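Side-chain contacts in NADPH-dependent aldehyde reductase YqhD (Escherichia coli, PDB 4QGS), which reduces a broad range of short-chain aldehydes to the corresponding alcohols with NADPH, using one catalytic zinc ion per subunit: residues A[192-196]-A[197-201]; A[206-209]-A[210-213]; A[288-292]-A[293-297]; A[387-390]-A[391-395]. All blocks are in the same frame, centred on the assembly; numbering follows the deposited sequence. Where two conformers were deposited one is given.

Contact 1: residues A[192-196]-A[197-201]; sequences YTLPP and RQVAN
Pro-196 and Ala-200 are joined by a nearly straight backbone bond: Ala-200 N donates to Pro-196 O at 2.8 Å (N-H...O angle 174°). One residue earlier, Val-199 N reaches Pro-195 O at 3.0 Å. These are the first i to i+4 bonds of helix 196-211, and Pro-195 holds the N-cap position in front of them. Pro-196 then fills the first position of the helix, where a proline is well tolerated, since the N-H it lacks would have no acceptor within the helix. Arg-197 runs its fully extended chain away from the prolines to a salt bridge with Asp-291, and Asn-201 also bonds to that aspartate. Across the cap, Leu-194 CB rests against Val-199 CG2 at 3.7 Å. The two residues are the one before the N-cap and the fourth of the helix, so this is a hydrophobic staple. Val-199 CG1 lies anti to the backbone N (chi1 172°), which leaves CG2 on the side of the incoming loop, 3.5 Å from Pro-195 O. Gln-198 stretches back across Leu-194 and the Pro-195 ring, but it was modelled in two conformers, so the detail of its amide contacts is doubtful. Arg-252 of helix 249-262 packs on both Leu-194 and Val-199, which also touches Ala-242 and Leu-243 of helix 222-244. Thr-193, just ahead in the loop, belongs to the NADP(+) site.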
loop_
_atom_site.group_PDB
_atom_site.type_symbol
_atom_site.label_atom_id
_atom_site.label_comp_id
_atom_site.label_asym_id
_atom_site.label_seq_id
_atom_site.Cartn_x
_atom_site.Cartn_y
_atom_site.Cartn_z
ATOM N N TYR A 192 8.166 -3.808 -15.558
ATOM C CA TYR A 192 9.542 -4.147 -15.951
ATOM C C TYR A 192 10.526 -2.999 -15.744
ATOM O O TYR A 192 11.708 -3.225 -15.485
ATOM C CB TYR A 192 9.613 -4.554 -17.422
ATOM C CG TYR A 192 8.953 -5.853 -17.808
ATOM C CD1 TYR A 192 8.278 -6.649 -16.871
ATOM C CD2 TYR A 192 9.001 -6.291 -19.126
ATOM C CE1 TYR A 192 7.664 -7.837 -17.258
ATOM C CE2 TYR A 192 8.403 -7.465 -19.510
ATOM C CZ TYR A 192 7.736 -8.243 -18.580
ATOM O OH TYR A 192 7.150 -9.412 -19.007
ATOM N N THR A 193 10.041 -1.769 -15.886
ATOM C CA THR A 193 10.919 -0.596 -15.844
ATOM C C THR A 193 11.196 -0.076 -14.423
ATOM O O THR A 193 12.029 0.819 -14.234
ATOM C CB THR A 193 10.331 0.559 -16.686
ATOM O OG1 THR A 193 9.012 0.869 -16.212
ATOM C CG2 THR A 193 10.267 0.168 -18.146
ATOM N N LEU A 194 10.516 -0.624 -13.423
ATOM C CA LEU A 194 10.757 -0.202 -12.047
ATOM C C LEU A 194 12.205 -0.435 -11.614
ATOM O O LEU A 194 12.752 -1.522 -11.807
ATOM C CB LEU A 194 9.825 -0.941 -11.088
ATOM C CG LEU A 194 8.341 -0.664 -11.279
ATOM C CD1 LEU A 194 7.504 -1.682 -10.511
ATOM C CD2 LEU A 194 8.038 0.745 -10.796
ATOM N N PRO A 195 12.833 0.586 -11.016
ATOM C CA PRO A 195 14.181 0.354 -10.496
ATOM C C PRO A 195 14.174 -0.702 -9.400
ATOM O O PRO A 195 13.142 -0.885 -8.722
ATOM C CB PRO A 195 14.598 1.731 -9.937
ATOM C CG PRO A 195 13.701 2.710 -10.607
ATOM C CD PRO A 195 12.400 1.980 -10.851
ATOM N N PRO A 196 15.308 -1.393 -9.218
ATOM C CA PRO A 196 15.432 -2.468 -8.229
ATOM C C PRO A 196 14.986 -2.008 -6.842
ATOM O O PRO A 196 14.333 -2.774 -6.134
ATOM C CB PRO A 196 16.929 -2.799 -8.260
ATOM C CG PRO A 196 17.359 -2.427 -9.653
ATOM C CD PRO A 196 16.547 -1.211 -10.003
ATOM N N ARG A 197 15.338 -0.778 -6.468
ATOM C CA ARG A 197 14.917 -0.206 -5.185
ATOM C C ARG A 197 13.401 -0.281 -5.005
ATOM O O ARG A 197 12.901 -0.721 -3.955
ATOM C CB ARG A 197 15.404 1.251 -5.076
ATOM C CG ARG A 197 14.778 2.072 -3.948
ATOM C CD ARG A 197 15.178 3.548 -4.092
ATOM N NE ARG A 197 14.683 4.388 -3.004
ATOM C CZ ARG A 197 14.948 5.691 -2.895
ATOM N NH1 ARG A 197 14.462 6.393 -1.878
ATOM N NH2 ARG A 197 15.698 6.296 -3.812
ATOM N N GLN A 198 12.669 0.130 -6.033
ATOM C CA GLN A 198 11.214 0.137 -5.980
ATOM C C GLN A 198 10.643 -1.279 -6.027
ATOM O O GLN A 198 9.622 -1.549 -5.400
ATOM C CB GLN A 198 10.633 0.971 -7.121
ATOM C CG GLN A 198 10.930 2.470 -7.032
ATOM C CD GLN A 198 10.325 3.243 -8.192
ATOM O OE1 GLN A 198 9.803 2.653 -9.134
ATOM N NE2 GLN A 198 10.407 4.565 -8.135
ATOM N N VAL A 199 11.298 -2.171 -6.768
ATOM C CA VAL A 199 10.820 -3.562 -6.851
ATOM C C VAL A 199 10.974 -4.230 -5.488
ATOM O O VAL A 199 10.038 -4.864 -4.970
ATOM C CB VAL A 199 11.578 -4.371 -7.925
ATOM C CG1 VAL A 199 11.195 -5.851 -7.852
ATOM C CG2 VAL A 199 11.262 -3.825 -9.304
ATOM N N ALA A 200 12.154 -4.073 -4.893
ATOM C CA ALA A 200 12.386 -4.649 -3.564
ATOM C C ALA A 200 11.452 -4.050 -2.519
ATOM O O ALA A 200 10.861 -4.784 -1.704
ATOM C CB ALA A 200 13.843 -4.461 -3.142
ATOM N N ASN A 201 11.308 -2.723 -2.522
ATOM C CA ASN A 201 10.400 -2.087 -1.564
ATOM C C ASN A 201 8.969 -2.609 -1.695
ATOM O O ASN A 201 8.270 -2.797 -0.690
ATOM C CB ASN A 201 10.372 -0.572 -1.727
ATOM C CG ASN A 201 11.639 0.098 -1.229
ATOM O OD1 ASN A 201 12.456 -0.515 -0.535
ATOM N ND2 ASN A 201 11.802 1.374 -1.577
#

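Contact 2: residues A[206-209]-A[210-213]; sequences AFVH and TVEQ. With ZN (zinc ion), chain B.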
loop_
_atom_site.group_PDB
_atom_site.type_symbol
_atom_site.label_atom_id
_atom_site.label_comp_id
_atom_site.label_asym_id
_atom_site.label_seq_id
_atom_site.Cartn_x
_atom_site.Cartn_y
_atom_site.Cartn_z
ATOM N N ALA A 206 4.392 -5.418 0.473
ATOM C CA ALA A 206 3.350 -6.455 0.337
ATOM C C ALA A 206 3.473 -7.537 1.422
ATOM O O ALA A 206 2.472 -7.971 2.011
ATOM C CB ALA A 206 3.407 -7.087 -1.052
ATOM N N PHE A 207 4.702 -7.963 1.691
ATOM C CA PHE A 207 4.973 -9.003 2.675
ATOM C C PHE A 207 4.489 -8.538 4.043
ATOM O O PHE A 207 3.796 -9.267 4.769
ATOM C CB PHE A 207 6.477 -9.323 2.693
ATOM C CG PHE A 207 6.849 -10.554 3.495
ATOM C CD1 PHE A 207 7.105 -11.761 2.859
ATOM C CD2 PHE A 207 6.966 -10.493 4.882
ATOM C CE1 PHE A 207 7.480 -12.889 3.583
ATOM C CE2 PHE A 207 7.333 -11.628 5.615
ATOM C CZ PHE A 207 7.587 -12.820 4.968
ATOM N N VAL A 208 4.826 -7.297 4.381
ATOM C CA VAL A 208 4.478 -6.776 5.696
ATOM C C VAL A 208 2.984 -6.496 5.803
ATOM O O VAL A 208 2.390 -6.807 6.835
ATOM C CB VAL A 208 5.296 -5.513 6.021
ATOM C CG1 VAL A 208 4.829 -4.917 7.351
ATOM C CG2 VAL A 208 6.774 -5.880 6.081
ATOM N N HIS A 209 2.354 -5.961 4.752
ATOM C CA HIS A 209 0.893 -5.793 4.803
ATOM C C HIS A 209 0.214 -7.127 5.105
ATOM O O HIS A 209 -0.772 -7.168 5.849
ATOM C CB HIS A 209 0.341 -5.197 3.503
ATOM C CG HIS A 209 0.450 -3.705 3.437
ATOM N ND1 HIS A 209 -0.651 -2.875 3.432
ATOM C CD2 HIS A 209 1.535 -2.892 3.400
ATOM C CE1 HIS A 209 -0.249 -1.616 3.376
ATOM N NE2 HIS A 209 1.071 -1.599 3.356
ATOM N N THR A 210 0.756 -8.207 4.548
ATOM C CA THR A 210 0.199 -9.538 4.783
ATOM C C THR A 210 0.381 -9.950 6.246
ATOM O O THR A 210 -0.583 -10.358 6.895
ATOM C CB THR A 210 0.832 -10.578 3.866
ATOM O OG1 THR A 210 0.656 -10.159 2.504
ATOM C CG2 THR A 210 0.156 -11.972 4.074
ATOM N N VAL A 211 1.593 -9.834 6.790
ATOM C CA VAL A 211 1.781 -10.314 8.173
ATOM C C VAL A 211 1.148 -9.390 9.216
ATOM O O VAL A 211 0.931 -9.808 10.357
ATOM C CB VAL A 211 3.279 -10.518 8.529
ATOM C CG1 VAL A 211 3.920 -11.560 7.611
ATOM C CG2 VAL A 211 4.037 -9.189 8.475
ATOM N N GLU A 212 0.831 -8.151 8.842
ATOM C CA GLU A 212 0.099 -7.247 9.737
ATOM C C GLU A 212 -1.291 -7.800 10.028
ATOM O O GLU A 212 -1.918 -7.422 11.015
ATOM C CB GLU A 212 -0.047 -5.854 9.134
ATOM C CG GLU A 212 1.265 -5.068 8.998
ATOM C CD GLU A 212 1.677 -4.314 10.263
ATOM O OE1 GLU A 212 1.443 -4.804 11.396
ATOM O OE2 GLU A 212 2.236 -3.206 10.114
ATOM N N GLN A 213 -1.747 -8.678 9.140
ATOM C CA GLN A 213 -3.094 -9.244 9.209
ATOM C C GLN A 213 -3.094 -10.748 9.461
ATOM O O GLN A 213 -4.149 -11.403 9.408
ATOM C CB GLN A 213 -3.843 -8.935 7.914
ATOM C CG GLN A 213 -3.925 -7.439 7.588
ATOM C CD GLN A 213 -4.499 -7.176 6.204
ATOM O OE1 GLN A 213 -5.715 -7.120 6.028
ATOM N NE2 GLN A 213 -3.623 -6.983 5.216
HETATM ZN ZN ZN B . 2.593 -0.227 3.654
HETATM O O HOH W 1 1.168 1.290 3.907
HETATM O O HOH W 2 2.132 0.481 1.674
#
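His-209 binds the zinc ion through NE2 at 2.1 Å, while its backbone O accepts a bond from the side chain of Gln-213. This is the catalytic zinc site: Asp-205 and His-209, four residues apart on helix 196-211, supply two of its four protein ligands, with His-278 and His-292; two waters complete the shell, water 1 in plane at the His-209 ring edge. Gln-213 NE2 donates nearly straight to His-209 O (2.9 Å, 177°); the oxygen lies in the amide plane, but the donor stands well above the carbonyl plane. With an alanine here, the His-209 carbonyl would probably lose this donor and its tie to the chain beyond. Glu-212 is a second-shell residue: bent at chi2 (-85°), its chain runs beside Val-208, CG being 3.9 Å from Val-208 CG1, and its carboxylate bonds to His-278 ND1 and Trp-275 N. Thr-210 OG1 and Thr-210 N reach Ala-206 O from opposite faces of its carbonyl plane, the hydroxyl at 2.9 Å. Phe-207 CE2 meets Val-211 CG1 at 4.0 Å. Around this turn, Ala-206, Phe-207 and Thr-210 pack on helix 222-244, Ala-206 and Thr-210 also on helix 249-262, and Val-208 on helix 276-288.

Contact 3: residues A[288-292]-A[293-297]; sequences HGLDH and AQTLA. With ZN (zinc ion), chain B.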
loop_
_atom_site.group_PDB
_atom_site.type_symbol
_atom_site.label_atom_id
_atom_site.label_comp_id
_atom_site.label_asym_id
_atom_site.label_seq_id
_atom_site.Cartn_x
_atom_site.Cartn_y
_atom_site.Cartn_z
ATOM N N HIS A 288 13.179 10.900 9.339
ATOM C CA HIS A 288 14.481 10.628 8.743
ATOM C C HIS A 288 14.425 10.398 7.232
ATOM O O HIS A 288 15.461 10.228 6.611
ATOM C CB HIS A 288 15.144 9.410 9.416
ATOM C CG HIS A 288 15.394 9.592 10.885
ATOM N ND1 HIS A 288 16.221 10.577 11.386
ATOM C CD2 HIS A 288 14.927 8.912 11.960
ATOM C CE1 HIS A 288 16.235 10.509 12.707
ATOM N NE2 HIS A 288 15.467 9.501 13.080
ATOM N N GLY A 289 13.227 10.380 6.650
ATOM C CA GLY A 289 13.106 10.260 5.197
ATOM C C GLY A 289 13.359 8.887 4.589
ATOM O O GLY A 289 13.520 8.761 3.373
ATOM N N LEU A 290 13.391 7.849 5.419
ATOM C CA LEU A 290 13.595 6.498 4.925
ATOM C C LEU A 290 12.408 6.068 4.059
ATOM O O LEU A 290 11.299 6.523 4.291
ATOM C CB LEU A 290 13.768 5.509 6.084
ATOM C CG LEU A 290 14.922 5.735 7.076
ATOM C CD1 LEU A 290 15.055 4.516 7.986
ATOM C CD2 LEU A 290 16.236 6.018 6.391
ATOM N N ASP A 291 12.655 5.230 3.048
ATOM C CA ASP A 291 11.562 4.660 2.251
ATOM C C ASP A 291 10.580 3.944 3.165
ATOM O O ASP A 291 10.997 3.333 4.148
ATOM C CB ASP A 291 12.066 3.650 1.205
ATOM C CG ASP A 291 12.928 4.279 0.132
ATOM O OD1 ASP A 291 12.957 5.522 0.034
ATOM O OD2 ASP A 291 13.561 3.515 -0.629
ATOM N N HIS A 292 9.289 3.994 2.827
ATOM C CA HIS A 292 8.261 3.254 3.581
ATOM C C HIS A 292 8.702 1.830 3.907
ATOM O O HIS A 292 8.715 1.423 5.081
ATOM C CB HIS A 292 6.950 3.237 2.786
ATOM C CG HIS A 292 5.834 2.461 3.437
ATOM N ND1 HIS A 292 5.418 2.691 4.728
ATOM C CD2 HIS A 292 5.042 1.475 2.948
ATOM C CE1 HIS A 292 4.416 1.868 5.016
ATOM N NE2 HIS A 292 4.171 1.122 3.952
ATOM N N ALA A 293 9.094 1.081 2.887
ATOM C CA ALA A 293 9.424 -0.330 3.080
ATOM C C ALA A 293 10.672 -0.536 3.929
ATOM O O ALA A 293 10.772 -1.534 4.643
ATOM C CB ALA A 293 9.597 -1.024 1.735
ATOM N N GLN A 294 11.630 0.394 3.845
ATOM C CA GLN A 294 12.822 0.305 4.690
ATOM C C GLN A 294 12.431 0.397 6.158
ATOM O O GLN A 294 12.956 -0.341 6.996
ATOM C CB GLN A 294 13.833 1.415 4.337
ATOM C CG GLN A 294 14.409 1.273 2.947
ATOM C CD GLN A 294 15.198 2.507 2.507
ATOM O OE1 GLN A 294 15.036 3.600 3.063
ATOM N NE2 GLN A 294 16.041 2.337 1.490
ATOM N N THR A 295 11.491 1.278 6.476
ATOM C CA THR A 295 11.095 1.420 7.879
ATOM C C THR A 295 10.404 0.146 8.374
ATOM O O THR A 295 10.529 -0.215 9.550
ATOM C CB THR A 295 10.165 2.623 8.107
ATOM O OG1 THR A 295 8.865 2.349 7.560
ATOM C CG2 THR A 295 10.771 3.894 7.467
ATOM N N LEU A 296 9.682 -0.536 7.485
ATOM C CA LEU A 296 9.009 -1.782 7.867
ATOM C C LEU A 296 10.001 -2.916 8.099
ATOM O O LEU A 296 9.828 -3.728 9.014
ATOM C CB LEU A 296 7.982 -2.202 6.793
ATOM C CG LEU A 296 6.936 -1.156 6.398
ATOM C CD1 LEU A 296 6.002 -1.706 5.287
ATOM C CD2 LEU A 296 6.121 -0.662 7.586
ATOM N N ALA A 297 11.022 -2.989 7.255
ATOM C CA ALA A 297 12.028 -4.035 7.363
ATOM C C ALA A 297 12.815 -3.876 8.658
ATOM O O ALA A 297 13.236 -4.861 9.268
ATOM C CB ALA A 297 12.962 -3.999 6.170
HETATM ZN ZN ZN B . 2.593 -0.227 3.654
HETATM O O HOH W 3 14.899 0.365 -0.251
HETATM O O HOH W 4 6.845 4.317 6.713
HETATM O O HOH W 1 1.168 1.290 3.907
HETATM O O HOH W 2 2.132 0.481 1.674
#
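The His-292 imidazole carries Leu-296 on one face: CD1 stands 3.6 Å above the ring plane, shifted toward the rim, in a CH-pi contact 26° off the ring normal. At the edges, NE2 binds the zinc ion at 2.1 Å and ND1 donates to water 4, which lies in the ring plane. That water in turn donates to Thr-295 OG1; zinc and water together would hold the ring's rotation. A second flat pair stacks nearby, the Asp-291 carboxylate on the Gln-294 amide, their planes 15° apart. Asp-291 OD2 and Gln-294 NE2, 3.5 Å apart, are not bonded directly; water 3 accepts from NE2 and gives a weak bond to OD2. Asp-291 is the N-cap of helix 292-306, yet its carboxylate caps nothing and turns to Arg-197 and Asn-201. Gln-294, the third helix residue, supplies one half of a capping box, OE1 accepting from Asp-291 N at 2.9 Å, with the N-H coming from above the amide plane. A leucine at this position would probably strip Asp-291 N of that acceptor and leave the carboxylate without its stacked amide. Thr-295 OG1, placed between the backbone N and the carbonyl carbon by a chi1 of 72°, donates to a lone pair of His-292 O at 2.7 Å; Leu-296 N bonds to the same oxygen. The other branch of the threonine, CG2, meets Leu-290 CB at 3.7 Å, in the positions of a hydrophobic staple. Leu-296 extends the packing to Asp-205 and Val-208 of helix 196-211, and Asp-205, His-209 and His-278 complete the protein ligands of the metal.

Contact 4: residues A[387-390]-A[391-395]; sequences LDVS and RRIYE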
loop_
_atom_site.group_PDB
_atom_site.type_symbol
_atom_site.label_atom_id
_atom_site.label_comp_id
_atom_site.label_asym_id
_atom_site.label_seq_id
_atom_site.Cartn_x
_atom_site.Cartn_y
_atom_site.Cartn_z
ATOM N N LEU A 387 4.074 3.549 24.881
ATOM C CA LEU A 387 5.307 4.252 24.488
ATOM C C LEU A 387 6.573 3.556 24.985
ATOM O O LEU A 387 7.576 3.517 24.288
ATOM C CB LEU A 387 5.282 5.696 24.978
ATOM C CG LEU A 387 4.257 6.599 24.290
ATOM C CD1 LEU A 387 4.251 7.981 24.931
ATOM C CD2 LEU A 387 4.550 6.687 22.777
ATOM N N ASP A 388 6.519 2.987 26.182
ATOM C CA ASP A 388 7.670 2.268 26.718
ATOM C C ASP A 388 7.970 1.002 25.916
ATOM O O ASP A 388 9.131 0.597 25.815
ATOM C CB ASP A 388 7.437 1.916 28.198
ATOM C CG ASP A 388 6.165 1.120 28.417
ATOM O OD1 ASP A 388 6.261 -0.020 28.915
ATOM O OD2 ASP A 388 5.070 1.629 28.093
ATOM N N VAL A 389 6.934 0.383 25.347
ATOM C CA VAL A 389 7.121 -0.780 24.482
ATOM C C VAL A 389 7.700 -0.351 23.131
ATOM O O VAL A 389 8.635 -0.967 22.613
ATOM C CB VAL A 389 5.802 -1.547 24.248
ATOM C CG1 VAL A 389 6.064 -2.818 23.459
ATOM C CG2 VAL A 389 5.122 -1.891 25.592
ATOM N N SER A 390 7.138 0.707 22.565
ATOM C CA SER A 390 7.678 1.259 21.315
ATOM C C SER A 390 9.148 1.651 21.476
ATOM O O SER A 390 9.964 1.456 20.574
ATOM C CB SER A 390 6.842 2.458 20.867
ATOM O OG SER A 390 5.507 2.028 20.594
ATOM N N ARG A 391 9.479 2.201 22.635
ATOM C CA ARG A 391 10.862 2.517 22.953
ATOM C C ARG A 391 11.738 1.269 22.880
ATOM O O ARG A 391 12.795 1.295 22.273
ATOM C CB ARG A 391 10.956 3.142 24.344
ATOM C CG ARG A 391 12.345 3.683 24.677
ATOM C CD ARG A 391 12.394 4.151 26.121
ATOM N NE ARG A 391 13.562 5.006 26.353
ATOM C CZ ARG A 391 13.997 5.314 27.568
ATOM N NH1 ARG A 391 13.360 4.827 28.636
ATOM N NH2 ARG A 391 15.059 6.095 27.710
ATOM N N ARG A 392 11.293 0.170 23.490
ATOM C CA ARG A 392 12.080 -1.058 23.470
ATOM C C ARG A 392 12.248 -1.605 22.055
ATOM O O ARG A 392 13.286 -2.170 21.712
ATOM C CB ARG A 392 11.429 -2.128 24.354
ATOM C CG ARG A 392 11.615 -1.883 25.837
ATOM C CD ARG A 392 11.434 -3.172 26.633
ATOM N NE ARG A 392 10.136 -3.779 26.382
ATOM C CZ ARG A 392 9.041 -3.523 27.091
ATOM N NH1 ARG A 392 9.089 -2.666 28.108
ATOM N NH2 ARG A 392 7.899 -4.129 26.789
ATOM N N ILE A 393 11.206 -1.461 21.247
ATOM C CA ILE A 393 11.248 -1.941 19.874
ATOM C C ILE A 393 12.240 -1.136 19.024
ATOM O O ILE A 393 13.081 -1.725 18.348
ATOM C CB ILE A 393 9.856 -1.908 19.239
ATOM C CG1 ILE A 393 8.944 -2.914 19.942
ATOM C CG2 ILE A 393 9.937 -2.250 17.731
ATOM C CD1 ILE A 393 7.498 -2.768 19.546
ATOM N N TYR A 394 12.153 0.189 19.074
ATOM C CA TYR A 394 13.117 1.039 18.364
ATOM C C TYR A 394 14.549 0.760 18.839
ATOM O O TYR A 394 15.485 0.685 18.053
ATOM C CB TYR A 394 12.807 2.513 18.573
ATOM C CG TYR A 394 11.666 3.104 17.765
ATOM C CD1 TYR A 394 11.535 2.865 16.400
ATOM C CD2 TYR A 394 10.739 3.945 18.382
ATOM C CE1 TYR A 394 10.487 3.445 15.666
ATOM C CE2 TYR A 394 9.699 4.520 17.669
ATOM C CZ TYR A 394 9.577 4.270 16.312
ATOM O OH TYR A 394 8.535 4.865 15.639
ATOM N N GLU A 395 14.709 0.601 20.145
ATOM C CA GLU A 395 16.030 0.361 20.703
ATOM C C GLU A 395 16.622 -0.954 20.183
ATOM O O GLU A 395 17.793 -1.013 19.807
ATOM C CB GLU A 395 15.958 0.360 22.230
ATOM C CG GLU A 395 17.274 0.083 22.906
ATOM C CD GLU A 395 18.282 1.213 22.760
ATOM O OE1 GLU A 395 19.488 0.904 22.804
ATOM O OE2 GLU A 395 17.887 2.400 22.625
#
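Asp-388 and Arg-392 run side by side in the same direction from successive turns of the helix, but their flat ends do not pair squarely: the carboxylate and guanidinium planes are 75° apart and OD1 stays 4.0 Å from NH1, a long salt bridge. Each group has a stronger partner elsewhere, Asp-388 OD2 in the hydroxyl of Thr-386 and Arg-392 NH2 in the carboxylate of Glu-306. A bend at chi3 (-57°) folds the arginine back over its own helix, so that one guanidinium face looks onto Val-389 CA and NH2 lies 3.8 Å from Val-389 CG2. The other methyl of this valine, CG1, meets Ile-393 CD1 obliquely at 4.2 Å. Ile-393 CG1 also sits close over Val-389 O, at 3.3 Å, the oxygen that accepts the isoleucine's own backbone N-H. Tyr-394 leans its ring against the backbone of the preceding turn, CD2 being 3.4 Å from Ser-390 O, while Tyr-394 N donates to that oxygen at 2.9 Å along a nearly straight line (178°). Beyond the ring, the Tyr-394 hydroxyl is hydrogen-bonded to Leu-280 O. Arg-391 stretches out in the extended form, touching Leu-387 O and Asp-388 O with its CB and leading its charged end away. Ser-390 and Tyr-394 pack on helices 276-288 and 364-373, Ile-393 on 276-288 and 292-306, and Val-389 on 292-306, whereas Asp-388, Arg-391 and Arg-392 are exposed. This division of apolar and charged sides marks helix 387-396 as an amphipathic helix that closes the all-helical C-terminal half of the iron-containing alcohol dehydrogenase fold.

Along the chain the four contacts follow in order. Contacts 1 and 2 lie on helix 196-211, the first at its start and the second near its end, with centres 19 Å apart. Contact 3 opens helix 292-306, its centre 15 Å from each of them. It meets contact 1 through the Arg-197 to Asp-291 salt bridge and contact 2 through the shared zinc ion, its two waters and the packing of Val-208 on Leu-296. Helices 196-211, 276-288 and 292-306 thus all supply zinc ligands, and the first leads back to the loop holding Thr-193 of the NADP(+) site. Contact 4, on helix 387-396, touches none of the others; its nearest atoms are about 7 Å from contact 3.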